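Local structure of cyclic nucleotide-binding domain (CNMP-BD) protein (Geobacter metallireducens, 3MDP) at residues Y11-S16 and D48-L53; A15-E20 and Q123-V128; G81-V86 and N131-A136; G85-I90 and H94-A99. The protein probably binds a cyclic nucleotide or a similar small anionic ligand in a double-stranded beta-helix domain, and may act in transcriptional regulation. All coordinates share one frame; numbering follows the deposited sequence.

Contact 1 of 4, residues Y11-S16 and D48-L53; sequences YRFFAS and DNLMLL
Tyr11, Phe13 and Phe14 pack against Leu50 and Leu52, setting the short helix 12-15 onto one face of the double-stranded beta-helix that defines cyclic nucleotide-binding domains. The strand, 49-55, is an inner one of its antiparallel sheet, between 105-111 and 83-84, and both leucines project from the face turned to the helix.

Leu52 buries the largest area of any residue in the contact. Its side chain crosses that of Tyr11 at about a right angle, and the CD2 methyl sits over one face of the tyrosine ring in a CH-pi contact, 3.8 Å from the ring centroid and 28° off the normal. The methyl is displaced toward the rim, so that CD2 of Leu52 comes closest to CD2 of Tyr11, at 3.4 Å. The same methyl also meets CE2 of Phe14 at 3.8 Å, so one methyl serves two aromatic groups, while Leu52 CD1 lies alongside the base of the tyrosine, near CB and CG.

Phe13 and Leu50 approach from opposite directions. A chi1 of -176°, with CG anti to the backbone N, brings CZ of the Phe13 phenyl to Leu50 CD2 at 4.0 Å. The surroundings extend this apolar core: Phe13 and Leu52 both touch Ile83, and Phe13 also leans on Leu129 and Val133 of helix 123-139. Between the two phenylalanines, Phe14 CE1 lies at the edge of the Phe13 ring, in its plane, and Phe13 CD2 stands 3.7 Å above the plane of the Phe14 ring, over its centre.

Contact 2 of 4, residues A15-E20 and Q123-V128; sequences ASLTDE and QALGQV
Leu17 pushes its CD2 methyl against the fork of Val128, meeting both branches equally: CD2 lies 3.6 Å from Val128 CG1 and 3.6 Å from Val128 CG2. Leucine and valine run at a slant to one another. With CG of Leu17 anti to its carbonyl carbon (chi1 -60°), the end of the side chain swings closer to the helix than its first bond would suggest, and the same CD2 reaches CD1 of Leu125 at a looser 4.2 Å. Leu125 and Val128, three residues apart, thus offer methyls from one side of helix 123-139, the long C-terminal helix, which comes after the beta roll and helix 112-121 and probably corresponds to the C-helix of this family. It receives the linker between helices 12-15 and 19-27. Leu22 and Ile25 of helix 19-27 also touch Leu17 and continue the apolar patch.

Ser16 marks the more open margin. Its OG passes 3.7 Å from Val128 CG2, a packing approach only; the polar partner of the hydroxyl is ND2 of Asn132, one turn further along the same helix. Just after Leu17, Thr18 is the N-cap of helix 19-27, and Gln21 OE1 accepts from Thr18 N.

Contact 3 of 4, residues G81-V86 and N131-A136; sequences GAIFGV and NNVAAA
Flat groups have no share in this contact: where Ile83 and Val86 meet Ala136 and Val133, neither an aromatic face nor a ring edge is involved, and the fit is made entirely by aliphatic branches. The longer arm of Ile83 lies alongside the methyl of Ala136. Its CG1 is 3.6 Å and its CD1 3.7 Å from Ala136 CB, so the single methyl rests against two successive carbons of the arm. Such a broadside fit follows from chi1 of 67°, which sets CG1 between the backbone N and the carbonyl carbon of Ile83, with the chain extended beyond it.

Strand 83-84 is an outermost strand, within the chain, of one sheet of the double-stranded beta-helix, and helix 123-139 packs against it. The same helix also meets the second subunit, whose Ile90 packs on Ala134 and Ala135.

Val133 sits one turn back along the helix from Ala136. One of its two modelled conformers puts CG1 4.2 Å from Val86 CB, so this fit is less certain. Val86 also belongs to the succinate site, its N bonded to O1 of the ligand, and touches Arg140, whose NH2 is hydrogen-bonded to Ile83 O.

Contact 4 of 4, residues G85-I90 and H94-A99; sequences GVSSLI and HYTSSA. With SIN (succinic acid), chain B.
The succinate site in the loop between strands 83-84 and 98-101 lies where the phosphate-binding cassette is expected from the family, with its short 3-10 segment beginning at Val86. Ser87 and Thr96 meet across it, Ser87 OG lying 3.9 Å from Thr96 CG2, and Ser87 CB packs on the carbonyl of His94, 3.3 Å from its O. The Tyr95 ring brings its edge to the loop: CE1 is 3.7 Å from Gly85 CA, and succinate O3 also lies at that edge, near the ring plane. OH at its far end is hydrogen-bonded to Asn49 O, and the ring stacks with that of Phe41.

Succinate, probably from the crystallisation liquor, bridges the two segments. Ser87 N donates to O3 in a nearly straight bond (2.8 Å, 171°). On the same carboxylate, O4 accepts from Thr96 N at 2.9 Å, from Thr96 OG1 at 2.6 Å and from Ser87 OG, although this last distance is implausibly short and its exact length doubtful. At the other end of the ligand, O1 accepts from Val86 N, with a weak bond from Gly85 N. Arg140 NH2 is also hydrogen-bonded to the succinate.

Backbone amides serve both carboxylates, hydroxyls one of them, and an arginine adds charge, a donor-rich arrangement consistent with a pocket suited to a small anion such as a phosphate group.

Contacts 1 and 3, with centres about 7 Å apart, work on neighbouring strands, 49-55 and 83-84, of one sheet. Contacts 2 and 3 share helix 123-139, with centres about 14 Å apart, and their segments alternate along the chain. Contact 2 is also tied by sequence to contact 1, their segments overlapping at Ala15 and Ser16. Contact 4, nested inside the chain loop that contact 2 closes, shares Gly85 and Val86 with contact 3 but lies about 21 Å from contact 2, centre to centre. Helix 12-15 and the long helix thus both pack on the beta roll, contact 3 links the anion site to that helix, and contacts 3 and 4 also touch the second subunit.

Contact 1 of 4, residues Y11-S16 and D48-L53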
loop_
_atom_site.group_PDB
_atom_site.type_symbol
_atom_site.label_atom_id
_atom_site.label_comp_id
_atom_site.label_asym_id
_atom_site.label_seq_id
_atom_site.Cartn_x
_atom_site.Cartn_y
_atom_site.Cartn_z
ATOM N N TYR A 11 -0.025 7.674 16.812
ATOM C CA TYR A 11 -0.577 7.523 15.456
ATOM C C TYR A 11 -0.206 6.189 14.857
ATOM O O TYR A 11 0.915 5.703 15.054
ATOM C CB TYR A 11 -0.100 8.648 14.538
ATOM C CG TYR A 11 -0.504 10.014 15.042
ATOM C CD1 TYR A 11 -1.830 10.433 14.977
ATOM C CD2 TYR A 11 0.428 10.850 15.646
ATOM C CE1 TYR A 11 -2.224 11.683 15.450
ATOM C CE2 TYR A 11 0.054 12.107 16.136
ATOM C CZ TYR A 11 -1.274 12.525 16.023
ATOM O OH TYR A 11 -1.643 13.766 16.518
ATOM N N ARG A 12 -1.141 5.622 14.093
ATOM C CA ARG A 12 -1.020 4.235 13.605
ATOM C C ARG A 12 0.272 3.976 12.870
ATOM O O ARG A 12 0.920 2.968 13.092
ATOM C CB ARG A 12 -2.188 3.895 12.662
ATOM C CG ARG A 12 -2.649 2.488 12.745
ATOM C CD ARG A 12 -4.142 2.485 12.911
ATOM N NE ARG A 12 -4.605 1.288 13.595
ATOM C CZ ARG A 12 -5.828 1.158 14.088
ATOM N NH1 ARG A 12 -6.701 2.159 13.988
ATOM N NH2 ARG A 12 -6.179 0.028 14.690
ATOM N N PHE A 13 0.642 4.879 11.980
ATOM C CA PHE A 13 1.818 4.673 11.141
ATOM C C PHE A 13 3.091 4.495 11.984
ATOM O O PHE A 13 3.968 3.735 11.611
ATOM C CB PHE A 13 1.955 5.833 10.153
ATOM C CG PHE A 13 3.071 5.684 9.187
ATOM C CD1 PHE A 13 2.915 4.929 8.026
ATOM C CD2 PHE A 13 4.279 6.308 9.415
ATOM C CE1 PHE A 13 3.949 4.790 7.118
ATOM C CE2 PHE A 13 5.329 6.162 8.514
ATOM C CZ PHE A 13 5.157 5.406 7.354
ATOM N N PHE A 14 3.149 5.171 13.135
ATOM C CA PHE A 14 4.332 5.224 13.955
ATOM C C PHE A 14 4.303 4.349 15.215
ATOM O O PHE A 14 5.373 4.131 15.807
ATOM C CB PHE A 14 4.547 6.665 14.429
ATOM C CG PHE A 14 4.804 7.619 13.342
ATOM C CD1 PHE A 14 6.047 7.664 12.731
ATOM C CD2 PHE A 14 3.809 8.459 12.895
ATOM C CE1 PHE A 14 6.296 8.551 11.711
ATOM C CE2 PHE A 14 4.056 9.346 11.865
ATOM C CZ PHE A 14 5.303 9.394 11.285
ATOM N N ALA A 15 3.105 3.881 15.606
ATOM C CA ALA A 15 2.870 3.207 16.880
ATOM C C ALA A 15 3.740 1.927 17.079
ATOM O O ALA A 15 4.071 1.593 18.213
ATOM C CB ALA A 15 1.357 2.892 17.051
ATOM N N SER A 16 4.083 1.248 15.978
ATOM C CA SER A 16 4.871 -0.016 15.960
ATOM C C SER A 16 6.395 0.161 15.924
ATOM O O SER A 16 7.125 -0.820 16.053
ATOM C CB SER A 16 4.485 -0.870 14.730
ATOM O OG SER A 16 4.790 -0.230 13.468
ATOM N N ASP A 48 9.108 14.239 -2.250
ATOM C CA ASP A 48 10.164 14.425 -1.277
ATOM C C ASP A 48 9.656 14.666 0.153
ATOM O O ASP A 48 10.472 14.889 1.057
ATOM C CB ASP A 48 11.082 15.578 -1.731
ATOM C CG ASP A 48 12.080 15.136 -2.806
ATOM O OD1 ASP A 48 12.403 13.934 -2.886
ATOM O OD2 ASP A 48 12.538 16.001 -3.554
ATOM N N ASN A 49 8.336 14.583 0.361
ATOM C CA ASN A 49 7.710 14.835 1.669
ATOM C C ASN A 49 6.581 13.849 1.963
ATOM O O ASN A 49 5.635 13.727 1.170
ATOM C CB ASN A 49 7.149 16.251 1.723
ATOM C CG ASN A 49 8.217 17.311 1.498
ATOM O OD1 ASN A 49 8.561 17.624 0.360
ATOM N ND2 ASN A 49 8.768 17.845 2.586
ATOM N N LEU A 50 6.713 13.119 3.076
ATOM C CA LEU A 50 5.667 12.256 3.582
ATOM C C LEU A 50 5.033 13.046 4.740
ATOM O O LEU A 50 5.746 13.636 5.554
ATOM C CB LEU A 50 6.254 10.931 4.048
ATOM C CG LEU A 50 5.244 9.948 4.640
ATOM C CD1 LEU A 50 4.318 9.444 3.542
ATOM C CD2 LEU A 50 5.945 8.814 5.357
HETATM N N MSE A 51 3.713 13.117 4.767
HETATM C CA MSE A 51 3.040 13.912 5.793
HETATM C C MSE A 51 2.076 13.095 6.632
HETATM O O MSE A 51 1.475 12.136 6.149
HETATM C CB MSE A 51 2.336 15.112 5.165
HETATM C CG MSE A 51 3.331 16.154 4.761
HETATM SE SE MSE A 51 2.511 17.463 3.634
HETATM C CE MSE A 51 4.077 18.593 3.249
ATOM N N LEU A 52 2.004 13.443 7.907
ATOM C CA LEU A 52 1.000 12.921 8.853
ATOM C C LEU A 52 0.105 14.121 9.182
ATOM O O LEU A 52 0.599 15.175 9.569
ATOM C CB LEU A 52 1.645 12.394 10.148
ATOM C CG LEU A 52 0.667 12.130 11.310
ATOM C CD1 LEU A 52 -0.127 10.860 11.043
ATOM C CD2 LEU A 52 1.447 12.057 12.638
ATOM N N LEU A 53 -1.187 13.983 8.942
ATOM C CA LEU A 53 -2.132 15.055 9.231
ATOM C C LEU A 53 -2.443 15.094 10.715
ATOM O O LEU A 53 -2.937 14.133 11.285
ATOM C CB LEU A 53 -3.396 14.872 8.402
ATOM C CG LEU A 53 -4.421 15.999 8.450
ATOM C CD1 LEU A 53 -3.821 17.364 8.045
ATOM C CD2 LEU A 53 -5.624 15.609 7.598
#

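Contact 2 of 4, residues A15-E20 and Q123-V128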
loop_
_atom_site.group_PDB
_atom_site.type_symbol
_atom_site.label_atom_id
_atom_site.label_comp_id
_atom_site.label_asym_id
_atom_site.label_seq_id
_atom_site.Cartn_x
_atom_site.Cartn_y
_atom_site.Cartn_z
ATOM N N ALA A 15 3.105 3.881 15.606
ATOM C CA ALA A 15 2.870 3.207 16.880
ATOM C C ALA A 15 3.740 1.927 17.079
ATOM O O ALA A 15 4.071 1.593 18.213
ATOM C CB ALA A 15 1.357 2.892 17.051
ATOM N N SER A 16 4.083 1.248 15.978
ATOM C CA SER A 16 4.871 -0.016 15.960
ATOM C C SER A 16 6.395 0.161 15.924
ATOM O O SER A 16 7.125 -0.820 16.053
ATOM C CB SER A 16 4.485 -0.870 14.730
ATOM O OG SER A 16 4.790 -0.230 13.468
ATOM N N LEU A 17 6.880 1.385 15.712
ATOM C CA LEU A 17 8.335 1.627 15.587
ATOM C C LEU A 17 9.068 1.523 16.921
ATOM O O LEU A 17 8.519 1.824 17.976
ATOM C CB LEU A 17 8.599 3.000 14.969
ATOM C CG LEU A 17 8.038 3.238 13.560
ATOM C CD1 LEU A 17 8.340 4.642 13.092
ATOM C CD2 LEU A 17 8.572 2.238 12.555
ATOM N N THR A 18 10.323 1.094 16.874
ATOM C CA THR A 18 11.162 1.125 18.067
ATOM C C THR A 18 11.455 2.563 18.474
ATOM O O THR A 18 11.297 3.511 17.687
ATOM C CB THR A 18 12.520 0.464 17.827
ATOM O OG1 THR A 18 13.231 1.228 16.830
ATOM C CG2 THR A 18 12.343 -0.976 17.367
ATOM N N ASP A 19 11.931 2.719 19.703
ATOM C CA ASP A 19 12.257 4.040 20.224
ATOM C C ASP A 19 13.344 4.721 19.399
ATOM O O ASP A 19 13.246 5.920 19.132
ATOM C CB ASP A 19 12.694 3.941 21.689
ATOM C CG ASP A 19 11.543 3.573 22.618
ATOM O OD1 ASP A 19 10.375 3.959 22.342
ATOM O OD2 ASP A 19 11.820 2.914 23.638
ATOM N N GLU A 20 14.362 3.961 18.993
ATOM C CA GLU A 20 15.443 4.509 18.157
ATOM C C GLU A 20 14.887 4.955 16.811
ATOM O O GLU A 20 15.210 6.038 16.324
ATOM C CB GLU A 20 16.593 3.497 17.964
ATOM C CG GLU A 20 17.675 3.959 16.949
ATOM C CD GLU A 20 18.953 3.125 16.985
ATOM O OE1 GLU A 20 19.621 3.119 18.031
ATOM O OE2 GLU A 20 19.308 2.507 15.952
ATOM N N GLN A 123 17.500 -2.305 6.621
ATOM C CA GLN A 123 16.466 -3.271 6.202
ATOM C C GLN A 123 15.272 -3.325 7.176
ATOM O O GLN A 123 14.131 -3.483 6.750
ATOM C CB GLN A 123 17.068 -4.682 6.030
ATOM C CG GLN A 123 16.038 -5.800 5.671
ATOM C CD GLN A 123 16.662 -7.206 5.464
ATOM O OE1 GLN A 123 17.804 -7.464 5.849
ATOM N NE2 GLN A 123 15.895 -8.113 4.850
ATOM N N ALA A 124 15.542 -3.200 8.473
ATOM C CA ALA A 124 14.490 -3.304 9.475
ATOM C C ALA A 124 13.528 -2.122 9.356
ATOM O O ALA A 124 12.323 -2.323 9.303
ATOM C CB ALA A 124 15.083 -3.389 10.886
ATOM N N LEU A 125 14.056 -0.901 9.309
ATOM C CA LEU A 125 13.213 0.260 9.110
ATOM C C LEU A 125 12.510 0.215 7.736
ATOM O O LEU A 125 11.321 0.486 7.661
ATOM C CB LEU A 125 13.990 1.564 9.313
ATOM C CG LEU A 125 13.143 2.840 9.306
ATOM C CD1 LEU A 125 12.092 2.827 10.413
ATOM C CD2 LEU A 125 14.036 4.071 9.420
ATOM N N GLY A 126 13.221 -0.149 6.671
ATOM C CA GLY A 126 12.617 -0.292 5.330
ATOM C C GLY A 126 11.393 -1.200 5.287
ATOM O O GLY A 126 10.342 -0.839 4.749
ATOM N N GLN A 127 11.516 -2.369 5.893
ATOM C CA GLN A 127 10.399 -3.312 5.987
ATOM C C GLN A 127 9.175 -2.724 6.730
ATOM O O GLN A 127 8.041 -2.871 6.274
ATOM C CB GLN A 127 10.847 -4.606 6.690
ATOM C CG GLN A 127 11.624 -5.582 5.801
ATOM N N VAL A 128 9.395 -2.085 7.874
ATOM C CA VAL A 128 8.271 -1.596 8.667
ATOM C C VAL A 128 7.608 -0.428 7.971
ATOM O O VAL A 128 6.385 -0.348 7.959
ATOM C CB VAL A 128 8.667 -1.194 10.115
ATOM C CG1 VAL A 128 9.710 -0.080 10.111
ATOM C CG2 VAL A 128 7.439 -0.760 10.892
#

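Contact 3 of 4, residues G81-V86 and N131-A136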
loop_
_atom_site.group_PDB
_atom_site.type_symbol
_atom_site.label_atom_id
_atom_site.label_comp_id
_atom_site.label_asym_id
_atom_site.label_seq_id
_atom_site.Cartn_x
_atom_site.Cartn_y
_atom_site.Cartn_z
ATOM N N GLY A 81 -4.632 12.021 11.783
ATOM C CA GLY A 81 -4.157 10.730 12.196
ATOM C C GLY A 81 -3.723 9.864 11.042
ATOM O O GLY A 81 -3.084 8.826 11.274
ATOM N N ALA A 82 -4.057 10.294 9.814
ATOM C CA ALA A 82 -3.731 9.572 8.587
ATOM C C ALA A 82 -2.570 10.232 7.817
ATOM O O ALA A 82 -2.364 11.453 7.880
ATOM C CB ALA A 82 -4.973 9.473 7.697
ATOM N N ILE A 83 -1.820 9.406 7.091
ATOM C CA ILE A 83 -0.721 9.868 6.269
ATOM C C ILE A 83 -1.115 10.129 4.823
ATOM O O ILE A 83 -2.064 9.513 4.266
ATOM C CB ILE A 83 0.529 8.902 6.342
ATOM C CG1 ILE A 83 0.249 7.539 5.713
ATOM C CG2 ILE A 83 0.993 8.717 7.816
ATOM C CD1 ILE A 83 1.535 6.775 5.358
ATOM N N PHE A 84 -0.358 11.015 4.195
ATOM C CA PHE A 84 -0.508 11.307 2.767
ATOM C C PHE A 84 0.844 11.727 2.208
ATOM O O PHE A 84 1.786 11.903 2.956
ATOM C CB PHE A 84 -1.661 12.324 2.500
ATOM C CG PHE A 84 -1.422 13.711 3.071
ATOM C CD1 PHE A 84 -1.605 13.967 4.413
ATOM C CD2 PHE A 84 -1.036 14.758 2.247
ATOM C CE1 PHE A 84 -1.365 15.254 4.946
ATOM C CE2 PHE A 84 -0.847 16.030 2.750
ATOM C CZ PHE A 84 -1.019 16.284 4.105
ATOM N N GLY A 85 0.963 11.801 0.888
ATOM C CA GLY A 85 2.285 11.840 0.255
ATOM C C GLY A 85 2.987 10.491 0.248
ATOM O O GLY A 85 4.217 10.424 0.268
ATOM N N VAL A 86 2.210 9.411 0.184
ATOM C CA VAL A 86 2.738 8.047 0.324
ATOM C C VAL A 86 3.723 7.648 -0.783
ATOM O O VAL A 86 4.590 6.792 -0.575
ATOM C CB VAL A 86 1.607 6.973 0.418
ATOM C CG1 VAL A 86 0.802 7.160 1.696
ATOM C CG2 VAL A 86 0.681 6.998 -0.837
ATOM N N ASN A 131 5.541 -1.793 4.987
ATOM C CA ASN A 131 4.337 -2.423 5.553
ATOM C C ASN A 131 3.307 -1.383 5.949
ATOM O O ASN A 131 2.129 -1.449 5.586
ATOM C CB ASN A 131 4.687 -3.291 6.770
ATOM C CG ASN A 131 3.499 -4.053 7.287
ATOM O OD1 ASN A 131 2.777 -3.599 8.173
ATOM N ND2 ASN A 131 3.245 -5.156 6.685
ATOM N N ASN A 132 3.769 -0.400 6.713
ATOM C CA ASN A 132 2.890 0.637 7.243
ATOM C C ASN A 132 2.303 1.560 6.188
ATOM O O ASN A 132 1.142 1.989 6.315
ATOM C CB ASN A 132 3.606 1.373 8.385
ATOM C CG ASN A 132 3.823 0.451 9.614
ATOM O OD1 ASN A 132 3.562 -0.772 9.565
ATOM N ND2 ASN A 132 4.310 1.024 10.697
ATOM N N VAL A 133 3.078 1.856 5.149
ATOM C CA VAL A 133 2.560 2.601 4.002
ATOM C C VAL A 133 1.439 1.801 3.344
ATOM O O VAL A 133 0.325 2.313 3.161
ATOM C CB VAL A 133 3.659 2.902 2.989
ATOM C CG1 VAL A 133 3.056 3.199 1.606
ATOM C CG2 VAL A 133 4.529 4.052 3.483
ATOM N N ALA A 134 1.720 0.533 3.040
ATOM C CA ALA A 134 0.721 -0.375 2.448
ATOM C C ALA A 134 -0.565 -0.450 3.308
ATOM O O ALA A 134 -1.687 -0.297 2.800
ATOM C CB ALA A 134 1.310 -1.777 2.214
ATOM N N ALA A 135 -0.408 -0.634 4.616
ATOM C CA ALA A 135 -1.568 -0.631 5.517
ATOM C C ALA A 135 -2.343 0.687 5.476
ATOM O O ALA A 135 -3.582 0.686 5.508
ATOM C CB ALA A 135 -1.146 -0.966 6.972
ATOM N N ALA A 136 -1.616 1.805 5.439
ATOM C CA ALA A 136 -2.235 3.125 5.394
ATOM C C ALA A 136 -3.099 3.310 4.142
ATOM O O ALA A 136 -4.237 3.822 4.227
ATOM C CB ALA A 136 -1.169 4.210 5.445
#

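Contact 4 of 4, residues G85-I90 and H94-A99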
loop_
_atom_site.group_PDB
_atom_site.type_symbol
_atom_site.label_atom_id
_atom_site.label_comp_id
_atom_site.label_asym_id
_atom_site.label_seq_id
_atom_site.Cartn_x
_atom_site.Cartn_y
_atom_site.Cartn_z
ATOM N N GLY A 85 0.963 11.801 0.888
ATOM C CA GLY A 85 2.285 11.840 0.255
ATOM C C GLY A 85 2.987 10.491 0.248
ATOM O O GLY A 85 4.217 10.424 0.268
ATOM N N VAL A 86 2.210 9.411 0.184
ATOM C CA VAL A 86 2.738 8.047 0.324
ATOM C C VAL A 86 3.723 7.648 -0.783
ATOM O O VAL A 86 4.590 6.792 -0.575
ATOM C CB VAL A 86 1.607 6.973 0.418
ATOM C CG1 VAL A 86 0.802 7.160 1.696
ATOM C CG2 VAL A 86 0.681 6.998 -0.837
ATOM N N SER A 87 3.621 8.269 -1.953
ATOM C CA SER A 87 4.603 7.991 -3.028
ATOM C C SER A 87 6.051 8.401 -2.681
ATOM O O SER A 87 6.978 8.028 -3.394
ATOM C CB SER A 87 4.166 8.622 -4.352
ATOM O OG SER A 87 3.053 7.928 -4.878
ATOM N N SER A 88 6.250 9.132 -1.584
ATOM C CA SER A 88 7.610 9.316 -1.056
ATOM C C SER A 88 8.301 7.976 -0.747
ATOM O O SER A 88 9.538 7.902 -0.711
ATOM C CB SER A 88 7.612 10.248 0.164
ATOM O OG SER A 88 6.641 9.875 1.116
ATOM N N LEU A 89 7.515 6.916 -0.560
ATOM C CA LEU A 89 8.061 5.579 -0.331
ATOM C C LEU A 89 7.621 4.530 -1.380
ATOM O O LEU A 89 7.922 3.345 -1.213
ATOM C CB LEU A 89 7.668 5.076 1.059
ATOM C CG LEU A 89 8.299 5.777 2.271
ATOM C CD1 LEU A 89 7.693 5.259 3.581
ATOM C CD2 LEU A 89 9.781 5.576 2.235
ATOM N N ILE A 90 6.918 4.948 -2.431
ATOM C CA ILE A 90 6.454 4.031 -3.467
ATOM C C ILE A 90 7.031 4.434 -4.824
ATOM O O ILE A 90 6.666 5.459 -5.394
ATOM C CB ILE A 90 4.896 3.952 -3.566
ATOM C CG1 ILE A 90 4.241 3.676 -2.190
ATOM C CG2 ILE A 90 4.485 2.846 -4.580
ATOM C CD1 ILE A 90 2.742 3.907 -2.150
ATOM N N HIS A 94 6.961 9.784 -7.406
ATOM C CA HIS A 94 6.341 11.026 -7.853
ATOM C C HIS A 94 4.890 11.023 -7.402
ATOM O O HIS A 94 4.233 9.986 -7.405
ATOM C CB HIS A 94 6.475 11.212 -9.379
ATOM C CG HIS A 94 7.862 11.581 -9.801
ATOM N ND1 HIS A 94 8.918 10.694 -9.732
ATOM C CD2 HIS A 94 8.376 12.744 -10.270
ATOM C CE1 HIS A 94 10.022 11.298 -10.140
ATOM N NE2 HIS A 94 9.721 12.540 -10.472
ATOM N N TYR A 95 4.405 12.163 -6.930
ATOM C CA TYR A 95 3.032 12.222 -6.426
ATOM C C TYR A 95 2.021 11.862 -7.526
ATOM O O TYR A 95 2.101 12.347 -8.664
ATOM C CB TYR A 95 2.738 13.603 -5.840
ATOM C CG TYR A 95 3.560 13.979 -4.609
ATOM C CD1 TYR A 95 3.499 13.222 -3.450
ATOM C CD2 TYR A 95 4.356 15.138 -4.591
ATOM C CE1 TYR A 95 4.209 13.570 -2.334
ATOM C CE2 TYR A 95 5.077 15.496 -3.467
ATOM C CZ TYR A 95 4.993 14.729 -2.335
ATOM O OH TYR A 95 5.725 15.084 -1.213
ATOM N N THR A 96 1.066 11.006 -7.177
ATOM C CA THR A 96 0.071 10.517 -8.131
ATOM C C THR A 96 -1.190 11.374 -8.067
ATOM O O THR A 96 -2.118 11.222 -8.874
ATOM C CB THR A 96 -0.272 9.029 -7.862
ATOM O OG1 THR A 96 -0.693 8.871 -6.495
ATOM C CG2 THR A 96 0.960 8.131 -8.149
ATOM N N SER A 97 -1.216 12.293 -7.111
ATOM C CA SER A 97 -2.299 13.253 -7.008
ATOM C C SER A 97 -1.758 14.506 -6.363
ATOM O O SER A 97 -0.673 14.483 -5.798
ATOM C CB SER A 97 -3.447 12.641 -6.189
ATOM O OG SER A 97 -3.068 12.451 -4.840
ATOM N N SER A 98 -2.500 15.605 -6.467
ATOM C CA SER A 98 -2.199 16.796 -5.720
ATOM C C SER A 98 -2.911 16.723 -4.374
ATOM O O SER A 98 -3.828 15.917 -4.203
ATOM C CB SER A 98 -2.620 18.045 -6.491
ATOM O OG SER A 98 -1.960 18.105 -7.752
ATOM N N ALA A 99 -2.455 17.551 -3.425
ATOM C CA ALA A 99 -3.064 17.689 -2.102
ATOM C C ALA A 99 -3.346 19.154 -1.762
ATOM O O ALA A 99 -2.477 20.030 -1.919
ATOM C CB ALA A 99 -2.187 17.069 -1.032
HETATM C C1 SIN B . -1.224 10.292 -1.606
HETATM O O1 SIN B . -0.932 10.167 -0.379
HETATM O O2 SIN B . -1.884 9.395 -2.197
HETATM C C2 SIN B . -0.751 11.504 -2.391
HETATM C C3 SIN B . -0.245 11.144 -3.774
HETATM C C4 SIN B . 0.907 10.183 -3.715
HETATM O O3 SIN B . 1.586 10.101 -2.672
HETATM O O4 SIN B . 1.198 9.459 -4.735
#